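Local coordinates for nitrogenase molybdenum-iron protein alpha chain (PDB 4WES) that forms, together with the beta chain, the molybdenum-iron component of nitrogenase, which reduces dinitrogen to ammonium at a molybdenum-iron-sulfur cluster, at residues 82-87 / 103-108; 70-75 / 125-130; 66-71 / 243-248. One frame throughout, in Å; residues are numbered along the deposited sequence.

Contact 1 of 3, residues 82-87 / 103-108; sequences YTWGGR and EYVFST. With ICS (iron-sulfur-molybdenum cluster with interstitial carbon), chain F; HCA (3-hydroxy-3-carboxy-adipic acid), chain E.
Trp84 turns its CG away from its own backbone N (chi1 -163°), which carries the indole across to residues 103-105, while Val105, with chi1 at -72°, spreads both methyls against it. CG2 of Val105 lies over one face of the indole, off toward the rim, in a CH-pi contact 4.0 Å from the centroid of the five-membered ring. The other methyl serves the start of the side chain: Val105 CG1 is 3.6 Å from Trp84 CB and also rests against Trp84 CA and the carbonyl O of Thr83. The two side chains meet at about a right angle. At its edge the indole spends its N-H on the backbone, Trp84 NE1 to Glu103 O at 3.1 Å and 161°. The oxygen lies close to the indole plane, whereas the nitrogen stands well above the carbonyl plane of Glu103. Face and edge are thus both held, which fixes the rotation of the ring. Tyr394 of the beta chain stacks on Trp84, and its hydroxyl hydrogen-bonds to Trp84 O; Asn18 of the beta chain takes Val105 N. Three residues on, the extended Arg87 reaches the iron-molybdenum cofactor, with NH1 3.3 Å from sulfur S5A at the edge of the guanidinium and CB 3.6 Å from homocitrate O6. Trp84 is the centre of an inverse gamma turn, closed by a weak Gly85 N to Thr83 O bond, in the loop that leads from helix 77-81, near the [8Fe-7S] cluster, to the cofactor pocket, beside the beta-chain interface.

Contact 2 of 3, residues 70-75 / 125-130; sequences VHITHG and DAIHEA
Apolar packing joins Ile72 and Val70 on strand 69-74 to one side of helix 120-134, and no hydrogen bond crosses between the two segments. Ile72 does most of the touching through its terminal methyl. Its CG1 lies beside the backbone N (chi1 -54°) and the chain then runs on extended, so that CD1 lands between two turns of the helix. There Ile72 CD1 is 4.0 Å from Ala130 CB and 4.1 Å from Ile127 CG1. Val70 adds a second, smaller touch, its CG1 standing 4.0 Å from the same Ala130 CB, so that both strand side chains meet the one methyl.

Contacts with the helix backbone form a second group. The same methyl of Ile72 lies 4.0 Å from Ile127 CA and equally far from Ala126 O, whose hydrogen bond goes to Ala130 N within the helix. The small side chains of Ala126 and Ala130 are consistent with this close approach to the main chain.

The axes of strand 70-74 and helix segment 125-130 come within 10.1 Å and run nearly antiparallel, at 159°. Helix 120-134 lies in the beta-alpha-beta crossover from strand 106-107 to strand 138-143 of the parallel sheet, which passes over strand 69-74. Alternation along the strand puts Val70 and Ile72 on the helix side, whereas His71 and Thr73 face helix 54-63, where both meet Lys59. Ile139 of strand 138-143 touches both Ile72 and Ile127 and extends the apolar layer.

Between these segments, strand and helix are held by van der Waals contact, without directional bonds; their polar groups find partners in other directions, as His71 does at Tyr142 and Glu129 at backbone N atoms of the beta chain.

Contact 3 of 3, residues 66-71 / 243-248; sequences IKDMVH and DATYEK
Asp68 closes on the start of helix 246-250 from outside it: its OD1 takes the N-H of Tyr246, the first helical residue, at 2.8 Å through the syn lone pair. Its other oxygen, OD2, accepts a hydrogen bond from a water that in turn accepts from Glu247 N, so one carboxylate serves two successive helix N-H groups, Tyr246 N directly and Glu247 N through the water. The torsion that sets CG between backbone N and carbonyl carbon (chi1 60°) directs the carboxylate there. Thr245, the N-cap, holds the next one, its OG1 accepting from Lys248 N at 3.0 Å. A negative charge here probably interacts favourably with the helix dipole.

Lys67 grips the preceding residues. Its N bonds to Ala244 O almost in line with the carbonyl, while the extended side chain brings NZ to Asp243 in a salt bridge, 2.8 Å from OD1 and above the carboxylate plane, and to Asp243 O at 3.1 Å. Lys67 NZ also bonds to Lys92 O and forms a salt bridge with Glu94. Apolar groups add to the contact: Ile66 CG2 packs on Tyr246 CB, and Met69 SD meets the ring obliquely, 4.0 Å from Tyr246 CD1, a Met-aromatic contact; the hydroxyl of Tyr246 bonds to His170.

The type I beta turn 66-69, just ahead of the strand that carries Val70 and His71, is thus docked on a helix N-terminus with a threonine N-cap.

Overall arrangement
Strand 69-74 and the turn before it tie the three contacts together: contacts 2 and 3 share Val70 and His71, and contact 1 reaches the neighbouring strand 106-107 of the same parallel sheet, where Phe106 O bonds to Thr73 N. All three are largely buried, but their chemistry differs. Contact 2 is van der Waals packing of apolar side chains with no hydrogen bond, as suits a helix packed on a sheet. Contact 3, at the start of the strand, is rich in charges and hydrogen bonds and joins parts far apart in sequence. Contact 1 mixes one indole bond with CH-pi packing and alone includes a residue of the cofactor pocket. Contacts 1 and 2 both border the beta chain; contact 3 does not.

Contact 1 of 3, residues 82-87 / 103-108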
loop_
_atom_site.group_PDB
_atom_site.type_symbol
_atom_site.label_atom_id
_atom_site.label_comp_id
_atom_site.label_asym_id
_atom_site.label_seq_id
_atom_site.Cartn_x
_atom_site.Cartn_y
_atom_site.Cartn_z
ATOM N N TYR A 82 -20.792 16.100 -9.094
ATOM C CA TYR A 82 -21.474 14.816 -9.106
ATOM C C TYR A 82 -21.642 14.228 -10.516
ATOM O O TYR A 82 -22.145 13.107 -10.645
ATOM C CB TYR A 82 -22.796 14.915 -8.332
ATOM C CG TYR A 82 -22.534 15.178 -6.878
ATOM C CD1 TYR A 82 -21.836 14.263 -6.103
ATOM C CD2 TYR A 82 -22.981 16.339 -6.259
ATOM C CE1 TYR A 82 -21.547 14.504 -4.764
ATOM C CE2 TYR A 82 -22.678 16.585 -4.927
ATOM C CZ TYR A 82 -21.985 15.666 -4.180
ATOM O OH TYR A 82 -21.694 15.866 -2.841
ATOM N N THR A 83 -21.110 14.929 -11.534
ATOM C CA THR A 83 -21.024 14.396 -12.889
ATOM C C THR A 83 -19.587 14.103 -13.283
ATOM O O THR A 83 -19.298 13.833 -14.461
ATOM C CB THR A 83 -21.722 15.288 -13.913
ATOM O OG1 THR A 83 -21.064 16.566 -14.014
ATOM C CG2 THR A 83 -23.189 15.462 -13.567
ATOM N N TRP A 84 -18.672 14.084 -12.326
ATOM C CA TRP A 84 -17.257 13.849 -12.566
ATOM C C TRP A 84 -16.915 12.355 -12.531
ATOM O O TRP A 84 -16.372 11.820 -11.553
ATOM C CB TRP A 84 -16.414 14.670 -11.582
ATOM C CG TRP A 84 -14.985 14.874 -11.910
ATOM C CD1 TRP A 84 -14.303 14.479 -13.022
ATOM C CD2 TRP A 84 -14.036 15.545 -11.087
ATOM N NE1 TRP A 84 -12.985 14.876 -12.964
ATOM C CE2 TRP A 84 -12.802 15.499 -11.752
ATOM C CE3 TRP A 84 -14.099 16.116 -9.823
ATOM C CZ2 TRP A 84 -11.646 16.039 -11.202
ATOM C CZ3 TRP A 84 -12.955 16.674 -9.278
ATOM C CH2 TRP A 84 -11.746 16.626 -9.972
ATOM N N GLY A 85 -17.220 11.669 -13.617
ATOM C CA GLY A 85 -16.774 10.299 -13.803
ATOM C C GLY A 85 -17.606 9.190 -13.196
ATOM O O GLY A 85 -17.293 8.030 -13.416
ATOM N N GLY A 86 -18.670 9.532 -12.472
ATOM C CA GLY A 86 -19.475 8.491 -11.859
ATOM C C GLY A 86 -20.278 7.678 -12.843
ATOM O O GLY A 86 -20.610 6.528 -12.582
ATOM N N ARG A 87 -20.636 8.277 -13.978
ATOM C CA ARG A 87 -21.318 7.572 -15.067
ATOM C C ARG A 87 -20.245 7.242 -16.107
ATOM O O ARG A 87 -19.562 8.127 -16.622
ATOM C CB ARG A 87 -22.445 8.386 -15.649
ATOM C CG ARG A 87 -23.159 7.674 -16.784
ATOM C CD ARG A 87 -24.492 8.277 -17.067
ATOM N NE ARG A 87 -25.141 7.751 -18.260
ATOM C CZ ARG A 87 -25.017 8.262 -19.486
ATOM N NH1 ARG A 87 -25.720 7.768 -20.478
ATOM N NH2 ARG A 87 -24.184 9.279 -19.723
ATOM N N GLU A 103 -12.170 13.495 -18.721
ATOM C CA GLU A 103 -11.509 13.474 -17.426
ATOM C C GLU A 103 -11.751 14.750 -16.635
ATOM O O GLU A 103 -11.226 14.877 -15.539
ATOM C CB GLU A 103 -10.011 13.205 -17.596
ATOM C CG GLU A 103 -9.709 11.864 -18.248
ATOM C CD GLU A 103 -8.409 11.754 -19.017
ATOM O OE1 GLU A 103 -7.902 10.615 -19.145
ATOM O OE2 GLU A 103 -7.916 12.781 -19.536
ATOM N N TYR A 104 -12.535 15.674 -17.173
ATOM C CA TYR A 104 -12.727 16.994 -16.613
ATOM C C TYR A 104 -14.189 17.249 -16.304
ATOM O O TYR A 104 -15.058 16.719 -16.976
ATOM C CB TYR A 104 -12.290 18.099 -17.588
ATOM C CG TYR A 104 -10.859 18.032 -18.003
ATOM C CD1 TYR A 104 -9.884 18.779 -17.373
ATOM C CD2 TYR A 104 -10.444 17.228 -19.063
ATOM C CE1 TYR A 104 -8.553 18.717 -17.775
ATOM C CE2 TYR A 104 -9.122 17.171 -19.456
ATOM C CZ TYR A 104 -8.180 17.930 -18.832
ATOM O OH TYR A 104 -6.876 17.851 -19.243
ATOM N N VAL A 105 -14.459 18.117 -15.323
ATOM C CA VAL A 105 -15.768 18.778 -15.239
ATOM C C VAL A 105 -15.563 20.283 -15.165
ATOM O O VAL A 105 -14.609 20.776 -14.540
ATOM C CB VAL A 105 -16.632 18.289 -14.058
ATOM C CG1 VAL A 105 -17.136 16.880 -14.320
ATOM C CG2 VAL A 105 -15.909 18.382 -12.717
ATOM N N PHE A 106 -16.518 20.979 -15.781
ATOM C CA PHE A 106 -16.459 22.426 -15.955
ATOM C C PHE A 106 -17.701 23.065 -15.369
ATOM O O PHE A 106 -18.792 22.584 -15.604
ATOM C CB PHE A 106 -16.413 22.741 -17.447
ATOM C CG PHE A 106 -15.240 22.141 -18.168
ATOM C CD1 PHE A 106 -13.992 22.722 -18.070
ATOM C CD2 PHE A 106 -15.375 21.006 -18.918
ATOM C CE1 PHE A 106 -12.930 22.164 -18.732
ATOM C CE2 PHE A 106 -14.314 20.454 -19.623
ATOM C CZ PHE A 106 -13.083 21.026 -19.499
ATOM N N SER A 107 -17.539 24.192 -14.680
ATOM C CA SER A 107 -18.717 24.861 -14.168
ATOM C C SER A 107 -18.437 26.308 -13.853
ATOM O O SER A 107 -17.292 26.787 -13.858
ATOM C CB SER A 107 -19.192 24.198 -12.909
ATOM O OG SER A 107 -18.321 24.516 -11.842
ATOM N N THR A 108 -19.528 27.053 -13.588
ATOM C CA THR A 108 -19.411 28.442 -13.182
ATOM C C THR A 108 -19.353 28.596 -11.669
ATOM O O THR A 108 -19.157 29.710 -11.189
ATOM C CB THR A 108 -20.584 29.262 -13.717
ATOM O OG1 THR A 108 -21.803 28.656 -13.282
ATOM C CG2 THR A 108 -20.546 29.346 -15.242
HETATM FE FE1 ICS F . -31.348 4.944 -21.198
HETATM MO MO1 ICS F . -28.278 5.019 -14.956
HETATM FE FE2 ICS F . -31.005 6.357 -18.972
HETATM FE FE3 ICS F . -28.985 4.906 -19.952
HETATM FE FE4 ICS F . -31.115 3.706 -18.911
HETATM FE FE5 ICS F . -30.004 3.743 -16.581
HETATM FE FE6 ICS F . -29.838 6.368 -16.674
HETATM FE FE7 ICS F . -27.892 4.932 -17.603
HETATM C CX ICS F . -29.843 4.968 -18.136
HETATM S S1A ICS F . -32.840 5.125 -19.451
HETATM S S1B ICS F . -30.611 5.182 -14.953
HETATM S S2A ICS F . -29.967 6.713 -20.960
HETATM S S2B ICS F . -31.042 8.004 -17.476
HETATM S S3A ICS F . -31.438 2.170 -17.325
HETATM S S3B ICS F . -27.679 6.810 -16.393
HETATM S S4A ICS F . -30.019 3.090 -20.831
HETATM S S4B ICS F . -27.867 3.139 -16.290
HETATM S S5A ICS F . -26.795 4.840 -19.512
HETATM C C1 HCA E . -28.135 9.203 -12.896
HETATM C C2 HCA E . -26.852 8.428 -13.205
HETATM C C3 HCA E . -26.928 6.939 -12.875
HETATM C C4 HCA E . -26.728 6.661 -11.372
HETATM C C5 HCA E . -26.549 5.144 -11.183
HETATM C C6 HCA E . -26.789 4.541 -9.832
HETATM C C7 HCA E . -25.822 6.206 -13.637
HETATM O O1 HCA E . -29.214 8.597 -12.842
HETATM O O2 HCA E . -28.054 10.433 -12.738
HETATM O O3 HCA E . -26.008 3.616 -9.449
HETATM O O4 HCA E . -27.749 4.949 -9.140
HETATM O O5 HCA E . -26.159 5.218 -14.326
HETATM O O6 HCA E . -24.650 6.581 -13.493
HETATM O O7 HCA E . -28.192 6.412 -13.252
#

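Contact 2 of 3, residues 70-75 / 125-130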
loop_
_atom_site.group_PDB
_atom_site.type_symbol
_atom_site.label_atom_id
_atom_site.label_comp_id
_atom_site.label_asym_id
_atom_site.label_seq_id
_atom_site.Cartn_x
_atom_site.Cartn_y
_atom_site.Cartn_z
ATOM N N VAL A 70 -17.099 21.023 -24.775
ATOM C CA VAL A 70 -16.919 21.404 -23.362
ATOM C C VAL A 70 -18.291 21.661 -22.749
ATOM O O VAL A 70 -19.021 22.516 -23.196
ATOM C CB VAL A 70 -15.984 22.627 -23.219
ATOM C CG1 VAL A 70 -16.071 23.214 -21.813
ATOM C CG2 VAL A 70 -14.569 22.242 -23.556
ATOM N N HIS A 71 -18.630 20.861 -21.726
ATOM C CA HIS A 71 -19.928 20.949 -21.078
ATOM C C HIS A 71 -19.823 21.734 -19.778
ATOM O O HIS A 71 -19.214 21.279 -18.827
ATOM C CB HIS A 71 -20.464 19.534 -20.786
ATOM C CG HIS A 71 -20.546 18.682 -22.004
ATOM N ND1 HIS A 71 -21.514 18.829 -22.963
ATOM C CD2 HIS A 71 -19.752 17.665 -22.394
ATOM C CE1 HIS A 71 -21.292 17.935 -23.913
ATOM N NE2 HIS A 71 -20.247 17.205 -23.574
ATOM N N ILE A 72 -20.375 22.949 -19.779
ATOM C CA ILE A 72 -20.283 23.841 -18.623
ATOM C C ILE A 72 -21.577 23.811 -17.837
ATOM O O ILE A 72 -22.634 24.199 -18.346
ATOM C CB ILE A 72 -19.971 25.300 -19.027
ATOM C CG1 ILE A 72 -18.701 25.380 -19.897
ATOM C CG2 ILE A 72 -19.840 26.159 -17.777
ATOM C CD1 ILE A 72 -18.392 26.793 -20.389
ATOM N N THR A 73 -21.499 23.337 -16.593
ATOM C CA THR A 73 -22.648 23.412 -15.697
ATOM C C THR A 73 -22.747 24.827 -15.130
ATOM O O THR A 73 -21.813 25.303 -14.502
ATOM C CB THR A 73 -22.492 22.418 -14.536
ATOM O OG1 THR A 73 -22.366 21.099 -15.102
ATOM C CG2 THR A 73 -23.633 22.511 -13.565
ATOM N N HIS A 74 -23.890 25.458 -15.375
ATOM C CA HIS A 74 -24.133 26.781 -14.809
ATOM C C HIS A 74 -24.899 26.590 -13.487
ATOM O O HIS A 74 -26.107 26.355 -13.490
ATOM C CB HIS A 74 -24.890 27.676 -15.779
ATOM C CG HIS A 74 -25.036 29.078 -15.291
ATOM N ND1 HIS A 74 -24.027 29.765 -14.650
ATOM C CD2 HIS A 74 -26.107 29.898 -15.333
ATOM C CE1 HIS A 74 -24.466 30.982 -14.377
ATOM N NE2 HIS A 74 -25.716 31.091 -14.796
ATOM N N GLY A 75 -24.165 26.599 -12.376
ATOM C CA GLY A 75 -24.767 26.267 -11.087
ATOM C C GLY A 75 -23.695 26.302 -10.041
ATOM O O GLY A 75 -22.527 26.549 -10.336
ATOM N N ASP A 125 -18.098 34.896 -19.015
ATOM C CA ASP A 125 -16.671 34.831 -18.821
ATOM C C ASP A 125 -16.134 33.415 -18.804
ATOM O O ASP A 125 -15.049 33.145 -19.341
ATOM C CB ASP A 125 -16.248 35.588 -17.565
ATOM C CG ASP A 125 -16.450 37.094 -17.649
ATOM O OD1 ASP A 125 -16.646 37.643 -18.749
ATOM O OD2 ASP A 125 -16.378 37.741 -16.552
ATOM N N ALA A 126 -16.922 32.483 -18.253
ATOM C CA ALA A 126 -16.533 31.077 -18.252
ATOM C C ALA A 126 -16.545 30.478 -19.639
ATOM O O ALA A 126 -15.680 29.675 -19.997
ATOM C CB ALA A 126 -17.432 30.275 -17.322
ATOM N N ILE A 127 -17.548 30.837 -20.445
ATOM C CA ILE A 127 -17.582 30.380 -21.835
ATOM C C ILE A 127 -16.327 30.844 -22.586
ATOM O O ILE A 127 -15.682 30.075 -23.309
ATOM C CB ILE A 127 -18.850 30.849 -22.557
ATOM C CG1 ILE A 127 -20.109 30.193 -21.969
ATOM C CG2 ILE A 127 -18.771 30.589 -24.064
ATOM C CD1 ILE A 127 -21.385 30.919 -22.343
ATOM N N HIS A 128 -15.981 32.119 -22.430
ATOM C CA HIS A 128 -14.781 32.630 -23.090
ATOM C C HIS A 128 -13.505 31.975 -22.564
ATOM O O HIS A 128 -12.631 31.662 -23.371
ATOM C CB HIS A 128 -14.687 34.131 -22.956
ATOM C CG HIS A 128 -15.635 34.859 -23.861
ATOM N ND1 HIS A 128 -15.268 35.302 -25.109
ATOM C CD2 HIS A 128 -16.945 35.195 -23.710
ATOM C CE1 HIS A 128 -16.309 35.884 -25.676
ATOM N NE2 HIS A 128 -17.340 35.843 -24.850
ATOM N N GLU A 129 -13.388 31.726 -21.261
ATOM C CA GLU A 129 -12.224 30.990 -20.764
ATOM C C GLU A 129 -12.162 29.598 -21.338
ATOM O O GLU A 129 -11.092 29.153 -21.745
ATOM C CB GLU A 129 -12.197 30.972 -19.238
ATOM C CG GLU A 129 -11.829 32.302 -18.620
ATOM C CD GLU A 129 -11.849 32.374 -17.095
ATOM O OE1 GLU A 129 -12.239 31.414 -16.428
ATOM O OE2 GLU A 129 -11.438 33.446 -16.586
ATOM N N ALA A 130 -13.302 28.904 -21.393
ATOM C CA ALA A 130 -13.298 27.564 -21.970
ATOM C C ALA A 130 -12.855 27.579 -23.429
ATOM O O ALA A 130 -12.090 26.726 -23.871
ATOM C CB ALA A 130 -14.666 26.942 -21.861
#

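Contact 3 of 3, residues 66-71 / 243-248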
loop_
_atom_site.group_PDB
_atom_site.type_symbol
_atom_site.label_atom_id
_atom_site.label_comp_id
_atom_site.label_asym_id
_atom_site.label_seq_id
_atom_site.Cartn_x
_atom_site.Cartn_y
_atom_site.Cartn_z
ATOM N N ILE A 66 -20.539 13.392 -25.247
ATOM C CA ILE A 66 -19.934 14.009 -26.450
ATOM C C ILE A 66 -18.583 14.585 -26.040
ATOM O O ILE A 66 -18.501 15.578 -25.322
ATOM C CB ILE A 66 -20.847 15.064 -27.085
ATOM C CG1 ILE A 66 -22.198 14.467 -27.451
ATOM C CG2 ILE A 66 -20.150 15.648 -28.332
ATOM C CD1 ILE A 66 -23.195 15.457 -28.018
ATOM N N LYS A 67 -17.501 13.950 -26.495
ATOM C CA LYS A 67 -16.209 14.069 -25.841
ATOM C C LYS A 67 -15.399 15.279 -26.231
ATOM O O LYS A 67 -14.443 15.617 -25.548
ATOM C CB LYS A 67 -15.402 12.798 -26.113
ATOM C CG LYS A 67 -15.023 12.623 -27.583
ATOM C CD LYS A 67 -14.606 11.221 -27.939
ATOM C CE LYS A 67 -14.491 11.060 -29.427
ATOM N NZ LYS A 67 -14.077 9.691 -29.801
ATOM N N ASP A 68 -15.733 15.907 -27.374
ATOM C CA ASP A 68 -14.966 17.078 -27.852
ATOM C C ASP A 68 -15.792 18.355 -27.750
ATOM O O ASP A 68 -15.407 19.398 -28.314
ATOM C CB ASP A 68 -14.405 16.863 -29.254
ATOM C CG ASP A 68 -15.464 16.609 -30.303
ATOM O OD1 ASP A 68 -16.651 16.466 -29.979
ATOM O OD2 ASP A 68 -15.052 16.540 -31.462
ATOM N N MET A 69 -16.872 18.291 -26.973
ATOM C CA MET A 69 -17.649 19.444 -26.564
ATOM C C MET A 69 -17.348 19.753 -25.111
ATOM O O MET A 69 -17.327 18.820 -24.306
ATOM C CB MET A 69 -19.132 19.111 -26.819
ATOM C CG MET A 69 -20.195 20.103 -26.436
ATOM S SD MET A 69 -21.747 19.575 -27.198
ATOM C CE MET A 69 -22.809 20.809 -26.406
ATOM N N VAL A 70 -17.099 21.023 -24.775
ATOM C CA VAL A 70 -16.919 21.404 -23.362
ATOM C C VAL A 70 -18.291 21.661 -22.749
ATOM O O VAL A 70 -19.021 22.516 -23.196
ATOM C CB VAL A 70 -15.984 22.627 -23.219
ATOM C CG1 VAL A 70 -16.071 23.214 -21.813
ATOM C CG2 VAL A 70 -14.569 22.242 -23.556
ATOM N N HIS A 71 -18.630 20.861 -21.726
ATOM C CA HIS A 71 -19.928 20.949 -21.078
ATOM C C HIS A 71 -19.823 21.734 -19.778
ATOM O O HIS A 71 -19.214 21.279 -18.827
ATOM C CB HIS A 71 -20.464 19.534 -20.786
ATOM C CG HIS A 71 -20.546 18.682 -22.004
ATOM N ND1 HIS A 71 -21.514 18.829 -22.963
ATOM C CD2 HIS A 71 -19.752 17.665 -22.394
ATOM C CE1 HIS A 71 -21.292 17.935 -23.913
ATOM N NE2 HIS A 71 -20.247 17.205 -23.574
ATOM N N ASP A 243 -18.992 7.736 -26.894
ATOM C CA ASP A 243 -17.764 8.023 -27.608
ATOM C C ASP A 243 -17.959 8.948 -28.808
ATOM O O ASP A 243 -17.107 8.952 -29.702
ATOM C CB ASP A 243 -17.037 6.725 -28.031
ATOM C CG ASP A 243 -15.596 6.971 -28.451
ATOM O OD1 ASP A 243 -14.907 7.814 -27.843
ATOM O OD2 ASP A 243 -15.143 6.325 -29.444
ATOM N N ALA A 244 -19.012 9.759 -28.827
ATOM C CA ALA A 244 -19.299 10.582 -29.986
ATOM C C ALA A 244 -18.417 11.805 -30.062
ATOM O O ALA A 244 -18.096 12.440 -29.062
ATOM C CB ALA A 244 -20.749 11.051 -29.952
ATOM N N THR A 245 -18.082 12.172 -31.304
ATOM C CA THR A 245 -17.652 13.523 -31.593
ATOM C C THR A 245 -18.859 14.386 -31.915
ATOM O O THR A 245 -19.901 13.902 -32.411
ATOM C CB THR A 245 -16.688 13.585 -32.791
ATOM O OG1 THR A 245 -17.387 13.144 -33.951
ATOM C CG2 THR A 245 -15.453 12.767 -32.522
ATOM N N TYR A 246 -18.692 15.691 -31.708
ATOM C CA TYR A 246 -19.724 16.639 -32.092
ATOM C C TYR A 246 -20.062 16.523 -33.574
ATOM O O TYR A 246 -21.234 16.527 -33.986
ATOM C CB TYR A 246 -19.243 18.047 -31.720
ATOM C CG TYR A 246 -20.235 19.133 -31.986
ATOM C CD1 TYR A 246 -21.298 19.356 -31.128
ATOM C CD2 TYR A 246 -20.103 19.978 -33.102
ATOM C CE1 TYR A 246 -22.207 20.355 -31.337
ATOM C CE2 TYR A 246 -21.013 20.998 -33.302
ATOM C CZ TYR A 246 -22.063 21.192 -32.444
ATOM O OH TYR A 246 -22.962 22.188 -32.681
ATOM N N GLU A 247 -19.027 16.405 -34.420
ATOM C CA GLU A 247 -19.236 16.319 -35.858
ATOM C C GLU A 247 -20.045 15.085 -36.235
ATOM O O GLU A 247 -20.873 15.140 -37.158
ATOM C CB GLU A 247 -17.890 16.353 -36.554
ATOM C CG GLU A 247 -17.968 16.238 -38.071
ATOM C CD GLU A 247 -16.595 16.338 -38.664
ATOM O OE1 GLU A 247 -16.121 15.313 -39.192
ATOM O OE2 GLU A 247 -16.001 17.435 -38.595
ATOM N N LYS A 248 -19.834 13.967 -35.556
ATOM C CA LYS A 248 -20.638 12.787 -35.874
ATOM C C LYS A 248 -22.101 13.028 -35.551
ATOM O O LYS A 248 -22.998 12.581 -36.288
ATOM C CB LYS A 248 -20.100 11.514 -35.209
ATOM C CG LYS A 248 -18.880 11.035 -35.981
ATOM C CD LYS A 248 -17.971 10.038 -35.353
ATOM C CE LYS A 248 -18.600 8.709 -35.252
ATOM N NZ LYS A 248 -17.671 7.615 -34.732
HETATM O O HOH W 1 -16.225 17.035 -33.804
#